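Uncharacterized protein (Sulfolobus solfataricus P2, PDB 2QS7) is of unknown function but is probably an oxidoreductase of the DsrE/DsrF-like family. Local coordinates at residues V14-L22 against P61-E69. Residues are numbered along the deposited sequence; the frame is centred on the assembly and turned at random.
Sequences VFSGTIDKL and PPQIDKNYE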
# COMPACT_ATOMS: atom_id res chain seq x y z
N VAL A 14 -1.60 2.86 8.95
CA VAL A 14 -0.71 1.73 9.28
C VAL A 14 -1.58 0.53 9.43
O VAL A 14 -2.10 0.25 10.52
CB VAL A 14 0.12 1.99 10.56
CG1 VAL A 14 1.12 0.84 10.80
CG2 VAL A 14 0.85 3.35 10.49
N PHE A 15 -1.80 -0.14 8.30
CA PHE A 15 -2.63 -1.36 8.26
C PHE A 15 -1.85 -2.61 8.59
O PHE A 15 -2.38 -3.56 9.26
CB PHE A 15 -3.19 -1.48 6.84
CG PHE A 15 -3.87 -2.76 6.56
CD1 PHE A 15 -5.20 -2.94 6.83
CD2 PHE A 15 -3.17 -3.83 6.01
CE1 PHE A 15 -5.80 -4.13 6.57
CE2 PHE A 15 -3.79 -4.99 5.74
CZ PHE A 15 -5.09 -5.15 6.03
N SER A 16 -0.62 -2.66 8.07
CA SER A 16 0.23 -3.86 8.22
C SER A 16 0.85 -3.98 9.61
O SER A 16 0.98 -3.01 10.35
CB SER A 16 1.33 -3.86 7.16
OG SER A 16 0.74 -3.77 5.86
N GLY A 17 1.19 -5.22 9.98
CA GLY A 17 1.76 -5.50 11.28
C GLY A 17 3.07 -6.28 11.25
O GLY A 17 3.53 -6.66 12.30
N THR A 18 3.66 -6.49 10.09
CA THR A 18 4.93 -7.21 9.99
C THR A 18 6.05 -6.20 10.21
O THR A 18 5.91 -5.02 9.93
CB THR A 18 5.07 -7.97 8.66
OG1 THR A 18 4.89 -7.07 7.56
CG2 THR A 18 4.04 -9.06 8.59
N ILE A 19 7.19 -6.67 10.70
CA ILE A 19 8.30 -5.80 11.03
C ILE A 19 8.84 -5.05 9.82
O ILE A 19 9.21 -3.89 9.96
CB ILE A 19 9.45 -6.56 11.78
CG1 ILE A 19 10.46 -5.60 12.40
CG2 ILE A 19 10.17 -7.54 10.86
CD1 ILE A 19 9.88 -4.75 13.48
N ASP A 20 8.85 -5.68 8.66
CA ASP A 20 9.38 -5.04 7.46
C ASP A 20 8.51 -3.89 7.00
O ASP A 20 8.99 -3.03 6.28
CB ASP A 20 9.62 -6.04 6.32
CG ASP A 20 8.40 -6.87 6.01
OD1 ASP A 20 7.96 -7.61 6.92
OD2 ASP A 20 7.92 -6.79 4.85
N LYS A 21 7.25 -3.86 7.41
CA LYS A 21 6.39 -2.72 7.07
C LYS A 21 6.35 -1.69 8.20
O LYS A 21 6.22 -0.49 7.96
CB LYS A 21 5.00 -3.17 6.66
CG LYS A 21 5.03 -3.94 5.33
CD LYS A 21 3.80 -3.67 4.48
CE LYS A 21 3.78 -4.52 3.21
NZ LYS A 21 2.51 -4.38 2.40
N LEU A 22 6.53 -2.13 9.43
CA LEU A 22 6.53 -1.21 10.55
C LEU A 22 7.80 -0.37 10.53
O LEU A 22 7.76 0.79 10.93
CB LEU A 22 6.36 -1.95 11.88
CG LEU A 22 4.98 -2.59 12.13
CD1 LEU A 22 5.03 -3.60 13.29
CD2 LEU A 22 3.93 -1.50 12.36
N PRO A 61 9.92 -13.26 18.60
CA PRO A 61 10.67 -12.57 17.53
C PRO A 61 9.75 -11.91 16.51
O PRO A 61 8.80 -12.55 16.06
CB PRO A 61 11.51 -13.70 16.89
CG PRO A 61 10.87 -14.98 17.32
CD PRO A 61 10.24 -14.71 18.65
N PRO A 62 10.03 -10.65 16.13
CA PRO A 62 9.17 -9.93 15.16
C PRO A 62 8.88 -10.75 13.90
O PRO A 62 9.72 -11.57 13.48
CB PRO A 62 9.96 -8.64 14.83
CG PRO A 62 11.34 -8.82 15.48
CD PRO A 62 11.18 -9.83 16.58
N GLN A 63 7.71 -10.54 13.30
CA GLN A 63 7.32 -11.34 12.14
C GLN A 63 7.63 -10.60 10.84
O GLN A 63 7.17 -9.51 10.66
CB GLN A 63 5.84 -11.78 12.22
CG GLN A 63 4.85 -10.64 12.65
CD GLN A 63 3.37 -10.85 12.22
OE1 GLN A 63 2.96 -11.94 11.79
NE2 GLN A 63 2.57 -9.78 12.31
N ILE A 64 8.43 -11.21 9.98
CA ILE A 64 8.71 -10.68 8.65
C ILE A 64 7.60 -11.18 7.71
O ILE A 64 7.00 -12.23 7.94
CB ILE A 64 10.04 -11.25 8.04
CG1 ILE A 64 11.27 -10.89 8.87
CG2 ILE A 64 10.30 -10.66 6.64
CD1 ILE A 64 11.72 -9.46 8.65
N ASP A 65 7.34 -10.43 6.65
CA ASP A 65 6.40 -10.85 5.63
C ASP A 65 6.87 -12.21 5.09
O ASP A 65 8.02 -12.35 4.69
CB ASP A 65 6.34 -9.79 4.52
CG ASP A 65 5.28 -10.07 3.46
OD1 ASP A 65 5.00 -11.25 3.17
OD2 ASP A 65 4.74 -9.11 2.87
N LYS A 66 5.98 -13.20 5.09
CA LYS A 66 6.32 -14.52 4.57
C LYS A 66 6.88 -14.48 3.14
O LYS A 66 7.62 -15.35 2.74
CB LYS A 66 5.10 -15.45 4.64
CG LYS A 66 4.64 -15.79 6.07
CD LYS A 66 3.47 -16.77 6.04
CE LYS A 66 3.19 -17.39 7.39
NZ LYS A 66 2.28 -18.57 7.23
N ASN A 67 6.52 -13.45 2.36
CA ASN A 67 7.03 -13.31 0.99
C ASN A 67 8.54 -13.08 0.92
O ASN A 67 9.17 -13.34 -0.13
CB ASN A 67 6.36 -12.15 0.30
CG ASN A 67 4.92 -12.39 0.02
OD1 ASN A 67 4.56 -13.42 -0.50
ND2 ASN A 67 4.08 -11.41 0.32
N TYR A 68 9.12 -12.58 2.01
CA TYR A 68 10.55 -12.27 2.08
C TYR A 68 11.24 -12.93 3.29
O TYR A 68 12.20 -12.36 3.82
CB TYR A 68 10.77 -10.73 2.14
CG TYR A 68 9.87 -9.91 1.21
CD1 TYR A 68 10.19 -9.71 -0.13
CD2 TYR A 68 8.71 -9.34 1.68
CE1 TYR A 68 9.35 -8.98 -0.98
CE2 TYR A 68 7.86 -8.59 0.83
CZ TYR A 68 8.20 -8.41 -0.50
OH TYR A 68 7.39 -7.69 -1.35
N GLU A 69 10.77 -14.10 3.73
CA GLU A 69 11.39 -14.82 4.87
C GLU A 69 12.90 -15.03 4.72
O GLU A 69 13.67 -14.74 5.64
CB GLU A 69 10.78 -16.21 5.05
CG GLU A 69 9.36 -16.30 5.58
CD GLU A 69 8.88 -17.75 5.65
OE1 GLU A 69 9.70 -18.67 5.45
OE2 GLU A 69 7.68 -17.98 5.90
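The turn between strand 9-14 and helix 19-34 is met by the loop 61-69, where Ile19, in the first turn of the helix, gives its backbone N to Gln63 O at 2.8 Å (N-H...O 163°). The same carbonyl oxygen lies 3.3 Å from CB of Thr18, the N-cap residue. Two residues further along the loop the roles reverse: the backbone N of Asp65 donates to Asp20 OD1 at 2.9 Å, from above the carboxylate plane. A chi1 of 54°, with CG lying between the backbone N and the carbonyl carbon, brings this carboxylate to the loop, and a weak bond from Thr18 OG1 also reaches OD1. Strand, turn and helix begin the family's parallel alpha/beta sheet fold, and the assembly builds on this junction, since Asp20 OD2 accepts from Trp46 NE1 of the third subunit. Asp65 OD1 closes an Asx turn onto Asn67 N (2.8 Å). Its OD2 stands 4.4 Å from Asp20 OD2. Toward the loop's start, Ile19 CB lies beside Pro62 CB at 3.7 Å, while Ile64 CD1 reaches Ile19 CG2 at 3.3 Å, shorter than usual for two methyl carbons, so the exact fit is doubtful.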